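Local coordinates for protein chorismate mutase (Burkholderia thailandensis, PDB 6CNZ) that probably catalyses the rearrangement of chorismate to prephenate, the branch-point step on the route to phenylalanine and tyrosine, at residues Val34-Trp39 with Gly102-Leu107; Glu59-Ala64 with Leu118-Ile123; Ala70-Phe75 with Ala124-Val129; Ser83-Asn88 with Lys160-Thr165. One frame throughout, in Å; residues are numbered along the deposited sequence.

Contact 1 of 4, residues Val34-Trp39 with Gly102-Leu107; sequences VAHWKW and GPAPDL
Gly102 meets His36 through its carbonyl: the imidazole turns an edge to it, and His36 NE2 gives a weak hydrogen bond to Gly102 O at 3.2 Å, bent to 122° at the hydrogen. Pro103 brings its own carbonyl near the same ring, Pro103 O lying 3.6 Å from His36 CE1. With Ala104 the approach changes from edge to face. Its methyl sits over the imidazole in a CH-pi contact, Ala104 CB being 3.8 Å from the His36 ring centroid, and also comes within 3.6 Å of Trp37 CA. The loop thus runs along one side of helix 31-41, joining helix 69-96 to helix 107-129 in this all-helical AroQ-type (type II) fold. Pro105 O then approaches Trp37 CD1. Asp106 is the N-cap of helix 107-129, its OD2 accepting from Thr109 N, and packs against Pro103 of the second subunit. Leu107, in the first turn, crosses Trp37 at about a right angle. Its CB rides over the indole, 3.7 Å from the centroid of the Trp37 five-membered ring. With CG anti to the backbone N (chi1 -177°), its methyls part, Leu107 CD2 reaching Trp37 CE3 at 3.6 Å and Leu107 CD1 reaching Val34 CG2 at 4.0 Å.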
loop_
_atom_site.group_PDB
_atom_site.type_symbol
_atom_site.label_atom_id
_atom_site.label_comp_id
_atom_site.label_asym_id
_atom_site.label_seq_id
_atom_site.Cartn_x
_atom_site.Cartn_y
_atom_site.Cartn_z
ATOM N N VAL A 34 -10.725 7.518 -5.947
ATOM C CA VAL A 34 -11.480 7.442 -7.198
ATOM C C VAL A 34 -12.940 7.794 -6.937
ATOM O O VAL A 34 -13.522 8.654 -7.607
ATOM C CB VAL A 34 -11.355 6.040 -7.836
ATOM C CG1 VAL A 34 -12.240 5.952 -9.073
ATOM C CG2 VAL A 34 -9.911 5.708 -8.203
ATOM N N ALA A 35 -13.549 7.126 -5.951
ATOM C CA ALA A 35 -14.946 7.383 -5.627
ATOM C C ALA A 35 -15.157 8.843 -5.271
ATOM O O ALA A 35 -16.101 9.483 -5.752
ATOM C CB ALA A 35 -15.395 6.486 -4.468
ATOM N N HIS A 36 -14.288 9.378 -4.409
ATOM C CA HIS A 36 -14.376 10.775 -3.989
ATOM C C HIS A 36 -14.335 11.721 -5.197
ATOM O O HIS A 36 -15.169 12.626 -5.329
ATOM C CB HIS A 36 -13.233 11.047 -2.996
ATOM C CG HIS A 36 -13.312 12.362 -2.277
ATOM N ND1 HIS A 36 -12.408 12.715 -1.292
ATOM C CD2 HIS A 36 -14.168 13.406 -2.391
ATOM C CE1 HIS A 36 -12.695 13.927 -0.844
ATOM N NE2 HIS A 36 -13.757 14.366 -1.494
ATOM N N TRP A 37 -13.393 11.506 -6.112
ATOM C CA TRP A 37 -13.348 12.333 -7.321
ATOM C C TRP A 37 -14.629 12.199 -8.150
ATOM O O TRP A 37 -15.183 13.203 -8.624
ATOM C CB TRP A 37 -12.125 11.957 -8.155
ATOM C CG TRP A 37 -11.907 12.866 -9.303
ATOM C CD1 TRP A 37 -11.168 14.025 -9.308
ATOM C CD2 TRP A 37 -12.434 12.719 -10.632
ATOM N NE1 TRP A 37 -11.194 14.589 -10.559
ATOM C CE2 TRP A 37 -11.965 13.814 -11.388
ATOM C CE3 TRP A 37 -13.254 11.771 -11.251
ATOM C CZ2 TRP A 37 -12.295 13.990 -12.740
ATOM C CZ3 TRP A 37 -13.578 11.944 -12.608
ATOM C CH2 TRP A 37 -13.099 13.044 -13.330
ATOM N N LYS A 38 -15.125 10.969 -8.323
ATOM C CA LYS A 38 -16.350 10.755 -9.109
ATOM C C LYS A 38 -17.585 11.334 -8.425
ATOM O O LYS A 38 -18.504 11.805 -9.106
ATOM C CB LYS A 38 -16.533 9.261 -9.373
ATOM C CG LYS A 38 -15.486 8.696 -10.347
ATOM C CD LYS A 38 -15.719 7.213 -10.620
ATOM C CE LYS A 38 -14.971 6.727 -11.870
ATOM N NZ LYS A 38 -14.702 5.251 -11.795
ATOM N N TRP A 39 -17.609 11.327 -7.085
ATOM C CA TRP A 39 -18.715 11.916 -6.332
ATOM C C TRP A 39 -18.814 13.420 -6.571
ATOM O O TRP A 39 -19.920 13.975 -6.690
ATOM C CB TRP A 39 -18.522 11.632 -4.838
ATOM C CG TRP A 39 -19.580 12.237 -3.936
ATOM C CD1 TRP A 39 -19.508 13.423 -3.267
ATOM C CD2 TRP A 39 -20.867 11.677 -3.628
ATOM N NE1 TRP A 39 -20.657 13.624 -2.537
ATOM C CE2 TRP A 39 -21.509 12.570 -2.747
ATOM C CE3 TRP A 39 -21.520 10.484 -3.983
ATOM C CZ2 TRP A 39 -22.789 12.325 -2.230
ATOM C CZ3 TRP A 39 -22.802 10.235 -3.465
ATOM C CH2 TRP A 39 -23.415 11.152 -2.594
ATOM N N GLY A 102 -13.348 18.020 2.490
ATOM C CA GLY A 102 -12.076 18.181 1.829
ATOM C C GLY A 102 -12.138 17.863 0.352
ATOM O O GLY A 102 -13.029 17.157 -0.117
ATOM N N PRO A 103 -11.186 18.390 -0.413
ATOM C CA PRO A 103 -11.228 18.216 -1.870
ATOM C C PRO A 103 -10.743 16.843 -2.295
ATOM O O PRO A 103 -9.955 16.191 -1.606
ATOM C CB PRO A 103 -10.281 19.307 -2.382
ATOM C CG PRO A 103 -9.287 19.500 -1.240
ATOM C CD PRO A 103 -10.045 19.217 0.039
ATOM N N ALA A 104 -11.221 16.408 -3.467
ATOM C CA ALA A 104 -10.800 15.090 -3.925
ATOM C C ALA A 104 -9.414 15.170 -4.567
ATOM O O ALA A 104 -9.126 16.117 -5.296
ATOM C CB ALA A 104 -11.806 14.520 -4.926
ATOM N N PRO A 105 -8.544 14.195 -4.323
ATOM C CA PRO A 105 -7.285 14.137 -5.081
ATOM C C PRO A 105 -7.564 14.039 -6.576
ATOM O O PRO A 105 -8.493 13.355 -7.014
ATOM C CB PRO A 105 -6.602 12.865 -4.556
ATOM C CG PRO A 105 -7.322 12.506 -3.274
ATOM C CD PRO A 105 -8.698 13.082 -3.365
ATOM N N ASP A 106 -6.763 14.741 -7.360
ATOM C CA ASP A 106 -6.955 14.738 -8.805
ATOM C C ASP A 106 -6.817 13.329 -9.379
ATOM O O ASP A 106 -5.786 12.670 -9.204
ATOM C CB ASP A 106 -5.953 15.671 -9.468
ATOM C CG ASP A 106 -6.139 15.733 -10.976
ATOM O OD1 ASP A 106 -7.192 16.233 -11.417
ATOM O OD2 ASP A 106 -5.243 15.272 -11.713
ATOM N N LEU A 107 -7.851 12.877 -10.094
ATOM C CA LEU A 107 -7.826 11.522 -10.626
ATOM C C LEU A 107 -6.683 11.341 -11.627
ATOM O O LEU A 107 -5.971 10.332 -11.588
ATOM C CB LEU A 107 -9.171 11.195 -11.265
ATOM C CG LEU A 107 -9.314 9.778 -11.809
ATOM C CD1 LEU A 107 -9.174 8.779 -10.659
ATOM C CD2 LEU A 107 -10.645 9.605 -12.519
#

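Contact 2 of 4, residues Glu59-Ala64 with Leu118-Ile123; sequences EKRATA and LTQSLI
Arg61 and Ile123 meet where two helices cross at -44°, their axes 10.4 Å apart. The CD1 end of the isoleucine, not the CG2 methyl, does the touching: Ile123 CD1 presses on the first carbon of the arginine, 3.4 Å from Arg61 CB, and also comes 4.1 Å from the backbone at Ala62 N. Beyond that point the arginine is extended from CG to NE and runs over helix 107-129, crossing Thr119 at about a right angle so that Arg61 CD lies 4.0 Å from Thr119 CG2. Gln120 bends at chi2 (49°), which brings its amide back toward the arginine. The guanidinium and amide planes are turned 37° apart, and Arg61 NH1 stands 3.0 Å from Gln120 OE1 and 3.2 Å from Gln120 CB. The guanidinium has its main polar partner on its own helix, where Arg61 NE forms a salt bridge with Asp57; Gln120 NE2 makes a weak hydrogen bond to Asn65. The contact joins the last turns of helix 48-64 to the middle of helix 107-129 in the AroQ-type helical fold. Helix 69-96 packs on both, with Ala72 against Ala62 and Phe76 against Ile123, while helix 15-29 packs on Leu118 and Leu122.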
loop_
_atom_site.group_PDB
_atom_site.type_symbol
_atom_site.label_atom_id
_atom_site.label_comp_id
_atom_site.label_asym_id
_atom_site.label_seq_id
_atom_site.Cartn_x
_atom_site.Cartn_y
_atom_site.Cartn_z
ATOM N N GLU A 59 -3.517 -8.242 -20.671
ATOM C CA GLU A 59 -3.232 -9.451 -21.432
ATOM C C GLU A 59 -1.873 -9.355 -22.110
ATOM O O GLU A 59 -1.110 -10.328 -22.116
ATOM C CB GLU A 59 -4.343 -9.714 -22.451
ATOM C CG GLU A 59 -5.592 -10.358 -21.841
ATOM C CD GLU A 59 -6.478 -11.012 -22.888
ATOM O OE1 GLU A 59 -7.656 -10.609 -23.016
ATOM O OE2 GLU A 59 -5.990 -11.924 -23.589
ATOM N N LYS A 60 -1.536 -8.175 -22.643
ATOM C CA LYS A 60 -0.244 -8.002 -23.305
ATOM C C LYS A 60 0.910 -8.036 -22.301
ATOM O O LYS A 60 1.956 -8.632 -22.577
ATOM C CB LYS A 60 -0.235 -6.701 -24.116
ATOM N N ARG A 61 0.747 -7.421 -21.130
ATOM C CA ARG A 61 1.814 -7.475 -20.128
ATOM C C ARG A 61 1.995 -8.882 -19.561
ATOM O O ARG A 61 3.127 -9.296 -19.273
ATOM C CB ARG A 61 1.533 -6.491 -19.001
ATOM C CG ARG A 61 1.712 -5.043 -19.380
ATOM C CD ARG A 61 1.109 -4.130 -18.331
ATOM N NE ARG A 61 1.495 -2.743 -18.570
ATOM C CZ ARG A 61 2.212 -2.002 -17.731
ATOM N NH1 ARG A 61 2.605 -2.497 -16.568
ATOM N NH2 ARG A 61 2.520 -0.755 -18.056
ATOM N N ALA A 62 0.898 -9.624 -19.372
ATOM C CA ALA A 62 1.008 -10.989 -18.860
ATOM C C ALA A 62 1.900 -11.838 -19.755
ATOM O O ALA A 62 2.812 -12.518 -19.275
ATOM C CB ALA A 62 -0.379 -11.619 -18.728
ATOM N N THR A 63 1.658 -11.799 -21.063
ATOM C CA THR A 63 2.487 -12.537 -22.011
ATOM C C THR A 63 3.963 -12.206 -21.839
ATOM O O THR A 63 4.810 -13.102 -21.778
ATOM C CB THR A 63 2.040 -12.217 -23.434
ATOM O OG1 THR A 63 0.643 -12.507 -23.561
ATOM C CG2 THR A 63 2.821 -13.045 -24.427
ATOM N N ALA A 64 4.287 -10.916 -21.758
ATOM C CA ALA A 64 5.673 -10.510 -21.549
ATOM C C ALA A 64 6.257 -11.127 -20.285
ATOM O O ALA A 64 7.434 -11.498 -20.260
ATOM C CB ALA A 64 5.766 -8.988 -21.491
ATOM N N LEU A 118 0.530 -0.008 -10.069
ATOM C CA LEU A 118 0.168 -1.270 -9.431
ATOM C C LEU A 118 -0.140 -2.358 -10.456
ATOM O O LEU A 118 0.013 -3.551 -10.157
ATOM C CB LEU A 118 -1.005 -1.061 -8.475
ATOM C CG LEU A 118 -0.520 -0.434 -7.161
ATOM C CD1 LEU A 118 -1.668 0.173 -6.375
ATOM C CD2 LEU A 118 0.235 -1.428 -6.312
ATOM N N THR A 119 -0.550 -1.977 -11.671
ATOM C CA THR A 119 -0.749 -2.966 -12.723
ATOM C C THR A 119 0.490 -3.834 -12.896
ATOM O O THR A 119 0.415 -5.065 -12.810
ATOM C CB THR A 119 -1.114 -2.280 -14.036
ATOM O OG1 THR A 119 -2.365 -1.598 -13.882
ATOM C CG2 THR A 119 -1.238 -3.312 -15.144
ATOM N N GLN A 120 1.651 -3.208 -13.089
ATOM C CA GLN A 120 2.874 -3.983 -13.282
ATOM C C GLN A 120 3.269 -4.760 -12.028
ATOM O O GLN A 120 3.761 -5.889 -12.132
ATOM C CB GLN A 120 4.028 -3.078 -13.719
ATOM C CG GLN A 120 5.309 -3.865 -14.078
ATOM C CD GLN A 120 5.063 -5.054 -15.035
ATOM O OE1 GLN A 120 4.308 -4.952 -16.009
ATOM N NE2 GLN A 120 5.710 -6.182 -14.751
ATOM N N SER A 121 3.115 -4.163 -10.839
ATOM C CA SER A 121 3.470 -4.885 -9.612
ATOM C C SER A 121 2.557 -6.088 -9.404
ATOM O O SER A 121 3.018 -7.169 -9.019
ATOM C CB SER A 121 3.390 -3.958 -8.395
ATOM O OG SER A 121 4.114 -2.768 -8.609
ATOM N N LEU A 122 1.264 -5.913 -9.656
ATOM C CA LEU A 122 0.321 -7.017 -9.522
ATOM C C LEU A 122 0.604 -8.116 -10.530
ATOM O O LEU A 122 0.526 -9.306 -10.194
ATOM C CB LEU A 122 -1.101 -6.500 -9.688
ATOM C CG LEU A 122 -1.595 -5.796 -8.425
ATOM C CD1 LEU A 122 -2.974 -5.194 -8.656
ATOM C CD2 LEU A 122 -1.636 -6.793 -7.269
ATOM N N ILE A 123 0.932 -7.749 -11.771
ATOM C CA ILE A 123 1.215 -8.781 -12.765
ATOM C C ILE A 123 2.460 -9.561 -12.374
ATOM O O ILE A 123 2.489 -10.790 -12.471
ATOM C CB ILE A 123 1.340 -8.172 -14.173
ATOM C CG1 ILE A 123 -0.032 -7.704 -14.636
ATOM C CG2 ILE A 123 1.898 -9.190 -15.156
ATOM C CD1 ILE A 123 -0.067 -7.322 -16.083
#

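Contact 3 of 4, residues Ala70-Phe75 with Ala124-Val129; sequences AYARTF and AALARV
Leu126 holds CG anti to the backbone N (chi1 -157°), which carries its isobutyl end toward helix 69-96; the same anti torsion in Tyr71 and Phe75, one helical turn apart, places their rings to meet it. It is a helix-helix crossing in the all-helical type II chorismate mutase fold: the first turns of helix 69-96 meet the last turns of helix 107-129 at 122°, the axes 11.0 Å apart. Leu126 packs between the two aromatic side chains, and both its methyls reach Phe75. Its CD2 enters beside the backbone of the opposite helix, 3.8 Å from Ala72 CA and 3.7 Å from Phe75 CB. The tyrosine ring meets the branch point obliquely, Tyr71 CE2 lying 3.7 Å from Leu126 CG. The phenol continues past the leucine and crosses Val129 at about a right angle. Its hydroxyl hydrogen-bonds to Val170 O, so the polar end of a buried tyrosine is satisfied by the chain near its C-terminus. Helix 15-29 borders the contact at Val129 through Leu17 and Leu20, and Arg128 points to the second subunit, bonding Thr151 and Asn148 O there. The other methyl, CD1, makes a CH-pi contact with Phe75: Leu126 CD1 stands over the ring face, 3.9 Å from the Phe75 centroid and 14° off the ring normal.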
loop_
_atom_site.group_PDB
_atom_site.type_symbol
_atom_site.label_atom_id
_atom_site.label_comp_id
_atom_site.label_asym_id
_atom_site.label_seq_id
_atom_site.Cartn_x
_atom_site.Cartn_y
_atom_site.Cartn_z
ATOM N N ALA A 70 -5.186 -15.433 -19.784
ATOM C CA ALA A 70 -6.547 -15.514 -19.262
ATOM C C ALA A 70 -6.557 -15.464 -17.738
ATOM O O ALA A 70 -7.465 -14.890 -17.130
ATOM C CB ALA A 70 -7.229 -16.785 -19.776
ATOM N N TYR A 71 -5.552 -16.067 -17.107
ATOM C CA TYR A 71 -5.417 -15.994 -15.659
ATOM C C TYR A 71 -5.220 -14.556 -15.199
ATOM O O TYR A 71 -5.842 -14.114 -14.228
ATOM C CB TYR A 71 -4.239 -16.855 -15.243
ATOM C CG TYR A 71 -3.953 -16.940 -13.776
ATOM C CD1 TYR A 71 -4.926 -17.340 -12.883
ATOM C CD2 TYR A 71 -2.680 -16.673 -13.294
ATOM C CE1 TYR A 71 -4.655 -17.446 -11.539
ATOM C CE2 TYR A 71 -2.390 -16.782 -11.954
ATOM C CZ TYR A 71 -3.382 -17.176 -11.077
ATOM O OH TYR A 71 -3.093 -17.294 -9.734
ATOM N N ALA A 72 -4.360 -13.806 -15.887
ATOM C CA ALA A 72 -4.166 -12.408 -15.517
ATOM C C ALA A 72 -5.414 -11.584 -15.805
ATOM O O ALA A 72 -5.800 -10.741 -14.991
ATOM C CB ALA A 72 -2.961 -11.831 -16.249
ATOM N N ARG A 73 -6.071 -11.828 -16.943
ATOM C CA ARG A 73 -7.266 -11.058 -17.282
ATOM C C ARG A 73 -8.357 -11.266 -16.239
ATOM O O ARG A 73 -8.920 -10.300 -15.705
ATOM C CB ARG A 73 -7.784 -11.441 -18.672
ATOM C CG ARG A 73 -9.018 -10.637 -19.086
ATOM C CD ARG A 73 -9.738 -11.212 -20.314
ATOM N NE ARG A 73 -10.780 -10.280 -20.747
ATOM C CZ ARG A 73 -10.581 -9.281 -21.605
ATOM N NH1 ARG A 73 -9.383 -9.097 -22.146
ATOM N NH2 ARG A 73 -11.578 -8.473 -21.934
ATOM N N THR A 74 -8.651 -12.527 -15.924
ATOM C CA THR A 74 -9.638 -12.823 -14.894
ATOM C C THR A 74 -9.284 -12.147 -13.575
ATOM O O THR A 74 -10.149 -11.549 -12.928
ATOM C CB THR A 74 -9.746 -14.334 -14.697
ATOM O OG1 THR A 74 -10.276 -14.916 -15.881
ATOM C CG2 THR A 74 -10.673 -14.655 -13.529
ATOM N N PHE A 75 -8.011 -12.226 -13.169
ATOM C CA PHE A 75 -7.587 -11.569 -11.939
ATOM C C PHE A 75 -7.875 -10.075 -11.991
ATOM O O PHE A 75 -8.280 -9.480 -10.983
ATOM C CB PHE A 75 -6.103 -11.824 -11.686
ATOM C CG PHE A 75 -5.560 -11.146 -10.443
ATOM C CD1 PHE A 75 -5.809 -11.672 -9.181
ATOM C CD2 PHE A 75 -4.787 -10.000 -10.544
ATOM C CE1 PHE A 75 -5.306 -11.066 -8.038
ATOM C CE2 PHE A 75 -4.270 -9.382 -9.406
ATOM C CZ PHE A 75 -4.530 -9.918 -8.145
ATOM N N ALA A 124 3.494 -8.868 -11.893
ATOM C CA ALA A 124 4.689 -9.564 -11.426
ATOM C C ALA A 124 4.400 -10.391 -10.174
ATOM O O ALA A 124 4.940 -11.494 -10.011
ATOM C CB ALA A 124 5.809 -8.557 -11.164
ATOM N N ALA A 125 3.555 -9.876 -9.274
ATOM C CA ALA A 125 3.206 -10.642 -8.083
ATOM C C ALA A 125 2.396 -11.881 -8.446
ATOM O O ALA A 125 2.605 -12.951 -7.868
ATOM C CB ALA A 125 2.425 -9.773 -7.094
ATOM N N LEU A 126 1.466 -11.749 -9.399
ATOM C CA LEU A 126 0.677 -12.894 -9.840
ATOM C C LEU A 126 1.564 -13.971 -10.454
ATOM O O LEU A 126 1.340 -15.171 -10.239
ATOM C CB LEU A 126 -0.379 -12.429 -10.846
ATOM C CG LEU A 126 -1.642 -13.270 -11.064
ATOM C CD1 LEU A 126 -2.449 -13.404 -9.770
ATOM C CD2 LEU A 126 -2.487 -12.625 -12.151
ATOM N N ALA A 127 2.571 -13.559 -11.234
ATOM C CA ALA A 127 3.504 -14.515 -11.829
ATOM C C ALA A 127 4.158 -15.389 -10.769
ATOM O O ALA A 127 4.409 -16.574 -11.006
ATOM C CB ALA A 127 4.582 -13.783 -12.629
ATOM N N ARG A 128 4.458 -14.824 -9.596
ATOM C CA ARG A 128 5.071 -15.647 -8.560
ATOM C C ARG A 128 4.061 -16.559 -7.893
ATOM O O ARG A 128 4.453 -17.571 -7.303
ATOM C CB ARG A 128 5.755 -14.785 -7.503
ATOM C CG ARG A 128 7.037 -14.127 -7.998
ATOM C CD ARG A 128 7.546 -13.123 -6.990
ATOM N NE ARG A 128 8.584 -12.267 -7.553
ATOM C CZ ARG A 128 9.182 -11.291 -6.880
ATOM N NH1 ARG A 128 8.842 -11.061 -5.621
ATOM N NH2 ARG A 128 10.113 -10.545 -7.464
ATOM N N VAL A 129 2.777 -16.218 -7.960
ATOM C CA VAL A 129 1.746 -17.065 -7.367
ATOM C C VAL A 129 1.296 -18.163 -8.325
ATOM O O VAL A 129 0.811 -19.208 -7.874
ATOM C CB VAL A 129 0.588 -16.168 -6.895
ATOM C CG1 VAL A 129 -0.650 -16.971 -6.550
ATOM C CG2 VAL A 129 1.045 -15.356 -5.684
#

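Contact 4 of 4, residues Ser83-Asn88 with Lys160-Thr165; sequences SKQLQN and KDALGT
Leu86 and Ala162 mark the closest backbone approach, 6.1 Å between CA atoms, of two helices that run nearly antiparallel at 162° with their axes 8.9 Å apart. The small side chain of Ala162 suits this spacing: its methyl points at the other helix and meets Leu86 at the first carbon, Leu86 CB to Ala162 CB being 4.3 Å. The rest of Leu86 passes on toward helix 15-29 and the start of helix 157-166, where Leu28 and Ala158 line it. Gln85 reaches across beside this apolar pair. Its CG is opposite the backbone N (chi1 -172°) and the chain is extended beyond CG, so the terminal amide arrives alongside helix 157-166 instead of folding back on its own. There Thr165 OG1 donates to Gln85 OE1 at 2.8 Å, in the carbonyl plane and on a lone pair, with a C=O...donor angle of 131°. The other end of the amide lies by the preceding turn: Gln85 NE2 is 3.6 Å from Ala162 N and 3.9 Å from Asp161 CB. The contact ties helix 69-96, the longest of this AroQ-type chain, to helix 157-166 near the C-terminus. As modelled, the hydroxyl of Thr165 gives its proton to Gln85 OE1, which ties the end of the long side chain to the neighbouring helix; the crossing thus combines a small apolar centre with one directional polar link at its partly exposed margin.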
loop_
_atom_site.group_PDB
_atom_site.type_symbol
_atom_site.label_atom_id
_atom_site.label_comp_id
_atom_site.label_asym_id
_atom_site.label_seq_id
_atom_site.Cartn_x
_atom_site.Cartn_y
_atom_site.Cartn_z
ATOM N N SER A 83 -13.027 -2.893 -7.025
ATOM C CA SER A 83 -13.000 -1.434 -6.981
ATOM C C SER A 83 -14.414 -0.865 -7.078
ATOM O O SER A 83 -14.827 -0.039 -6.254
ATOM C CB SER A 83 -12.112 -0.905 -8.116
ATOM O OG SER A 83 -12.078 0.508 -8.134
ATOM N N LYS A 84 -15.191 -1.335 -8.055
ATOM C CA LYS A 84 -16.532 -0.785 -8.248
ATOM C C LYS A 84 -17.440 -1.106 -7.065
ATOM O O LYS A 84 -18.261 -0.278 -6.660
ATOM C CB LYS A 84 -17.131 -1.320 -9.556
ATOM C CG LYS A 84 -16.529 -0.673 -10.789
ATOM C CD LYS A 84 -16.729 -1.510 -12.048
ATOM C CE LYS A 84 -18.153 -1.474 -12.557
ATOM N NZ LYS A 84 -18.252 -2.163 -13.890
ATOM N N GLN A 85 -17.322 -2.315 -6.516
ATOM C CA GLN A 85 -18.050 -2.666 -5.306
ATOM C C GLN A 85 -17.768 -1.665 -4.187
ATOM O O GLN A 85 -18.690 -1.133 -3.557
ATOM C CB GLN A 85 -17.648 -4.086 -4.892
ATOM C CG GLN A 85 -18.425 -4.714 -3.768
ATOM C CD GLN A 85 -17.799 -6.040 -3.374
ATOM O OE1 GLN A 85 -17.271 -6.757 -4.224
ATOM N NE2 GLN A 85 -17.794 -6.340 -2.085
ATOM N N LEU A 86 -16.493 -1.426 -3.899
ATOM C CA LEU A 86 -16.136 -0.467 -2.860
ATOM C C LEU A 86 -16.673 0.928 -3.189
ATOM O O LEU A 86 -17.250 1.602 -2.326
ATOM C CB LEU A 86 -14.609 -0.433 -2.677
ATOM C CG LEU A 86 -14.059 0.445 -1.541
ATOM C CD1 LEU A 86 -14.903 0.293 -0.278
ATOM C CD2 LEU A 86 -12.608 0.095 -1.224
ATOM N N GLN A 87 -16.490 1.384 -4.434
ATOM C CA GLN A 87 -16.950 2.729 -4.802
ATOM C C GLN A 87 -18.458 2.864 -4.631
ATOM O O GLN A 87 -18.949 3.896 -4.158
ATOM C CB GLN A 87 -16.559 3.071 -6.249
ATOM C CG GLN A 87 -15.044 3.159 -6.538
ATOM C CD GLN A 87 -14.759 3.354 -8.034
ATOM O OE1 GLN A 87 -15.326 4.240 -8.667
ATOM N NE2 GLN A 87 -13.907 2.499 -8.604
ATOM N N ASN A 88 -19.215 1.845 -5.040
ATOM C CA ASN A 88 -20.657 1.898 -4.844
ATOM C C ASN A 88 -21.020 1.932 -3.366
ATOM O O ASN A 88 -21.941 2.658 -2.967
ATOM C CB ASN A 88 -21.328 0.727 -5.549
ATOM C CG ASN A 88 -21.656 1.060 -6.985
ATOM O OD1 ASN A 88 -22.447 1.963 -7.237
ATOM N ND2 ASN A 88 -21.008 0.375 -7.934
ATOM N N LYS A 160 -13.002 -4.619 3.216
ATOM C CA LYS A 160 -12.607 -5.990 3.503
ATOM C C LYS A 160 -13.405 -6.988 2.668
ATOM O O LYS A 160 -12.847 -7.979 2.187
ATOM C CB LYS A 160 -12.771 -6.270 4.994
ATOM C CG LYS A 160 -11.730 -5.562 5.854
ATOM C CD LYS A 160 -11.762 -6.122 7.272
ATOM C CE LYS A 160 -13.153 -6.013 7.847
ATOM N NZ LYS A 160 -13.154 -6.288 9.298
ATOM N N ASP A 161 -14.713 -6.750 2.492
ATOM C CA ASP A 161 -15.502 -7.607 1.603
ATOM C C ASP A 161 -14.989 -7.532 0.168
ATOM O O ASP A 161 -14.831 -8.561 -0.509
ATOM C CB ASP A 161 -16.977 -7.214 1.657
ATOM C CG ASP A 161 -17.671 -7.707 2.925
ATOM O OD1 ASP A 161 -17.024 -8.421 3.725
ATOM O OD2 ASP A 161 -18.863 -7.382 3.119
ATOM N N ALA A 162 -14.693 -6.318 -0.304
ATOM C CA ALA A 162 -14.217 -6.166 -1.672
ATOM C C ALA A 162 -12.861 -6.832 -1.867
ATOM O O ALA A 162 -12.566 -7.302 -2.970
ATOM C CB ALA A 162 -14.162 -4.679 -2.050
ATOM N N LEU A 163 -12.018 -6.881 -0.825
ATOM C CA LEU A 163 -10.730 -7.557 -0.978
ATOM C C LEU A 163 -10.929 -9.042 -1.243
ATOM O O LEU A 163 -10.174 -9.639 -2.020
ATOM C CB LEU A 163 -9.853 -7.348 0.259
ATOM C CG LEU A 163 -8.465 -8.006 0.350
ATOM C CD1 LEU A 163 -7.519 -7.488 -0.710
ATOM C CD2 LEU A 163 -7.860 -7.776 1.729
ATOM N N GLY A 164 -11.965 -9.638 -0.645
ATOM C CA GLY A 164 -12.301 -11.023 -0.970
ATOM C C GLY A 164 -12.675 -11.187 -2.434
ATOM O O GLY A 164 -12.193 -12.096 -3.111
ATOM N N THR A 165 -13.528 -10.289 -2.947
ATOM C CA THR A 165 -13.826 -10.271 -4.380
ATOM C C THR A 165 -12.545 -10.225 -5.205
ATOM O O THR A 165 -12.378 -10.992 -6.160
ATOM C CB THR A 165 -14.719 -9.072 -4.720
ATOM O OG1 THR A 165 -15.945 -9.168 -3.992
ATOM C CG2 THR A 165 -15.038 -9.021 -6.216
#

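How the contacts relate
All four contacts cross along the chain: their first segments come in order on helices 31-41, 48-64 and 69-96 (twice), and their second segments follow in the same order, on the loop 102-107, helix 107-129 (twice) and helix 157-166. Contacts 2 and 3 are neighbours, centres 8 Å apart, sharing helix 107-129 and joined by the Glu59-Arg73 salt bridge. Contact 1 is about 29 Å from contact 3 between centres. Contact 4 shares helix 69-96 with contact 3 and touches contact 1 through Gln87. The long helices 69-96 and 107-129 thus connect both ends of the helical subunit; contacts 1, 2 and 3 also touch the second subunit, whereas no other chain of the assembly touches contact 4.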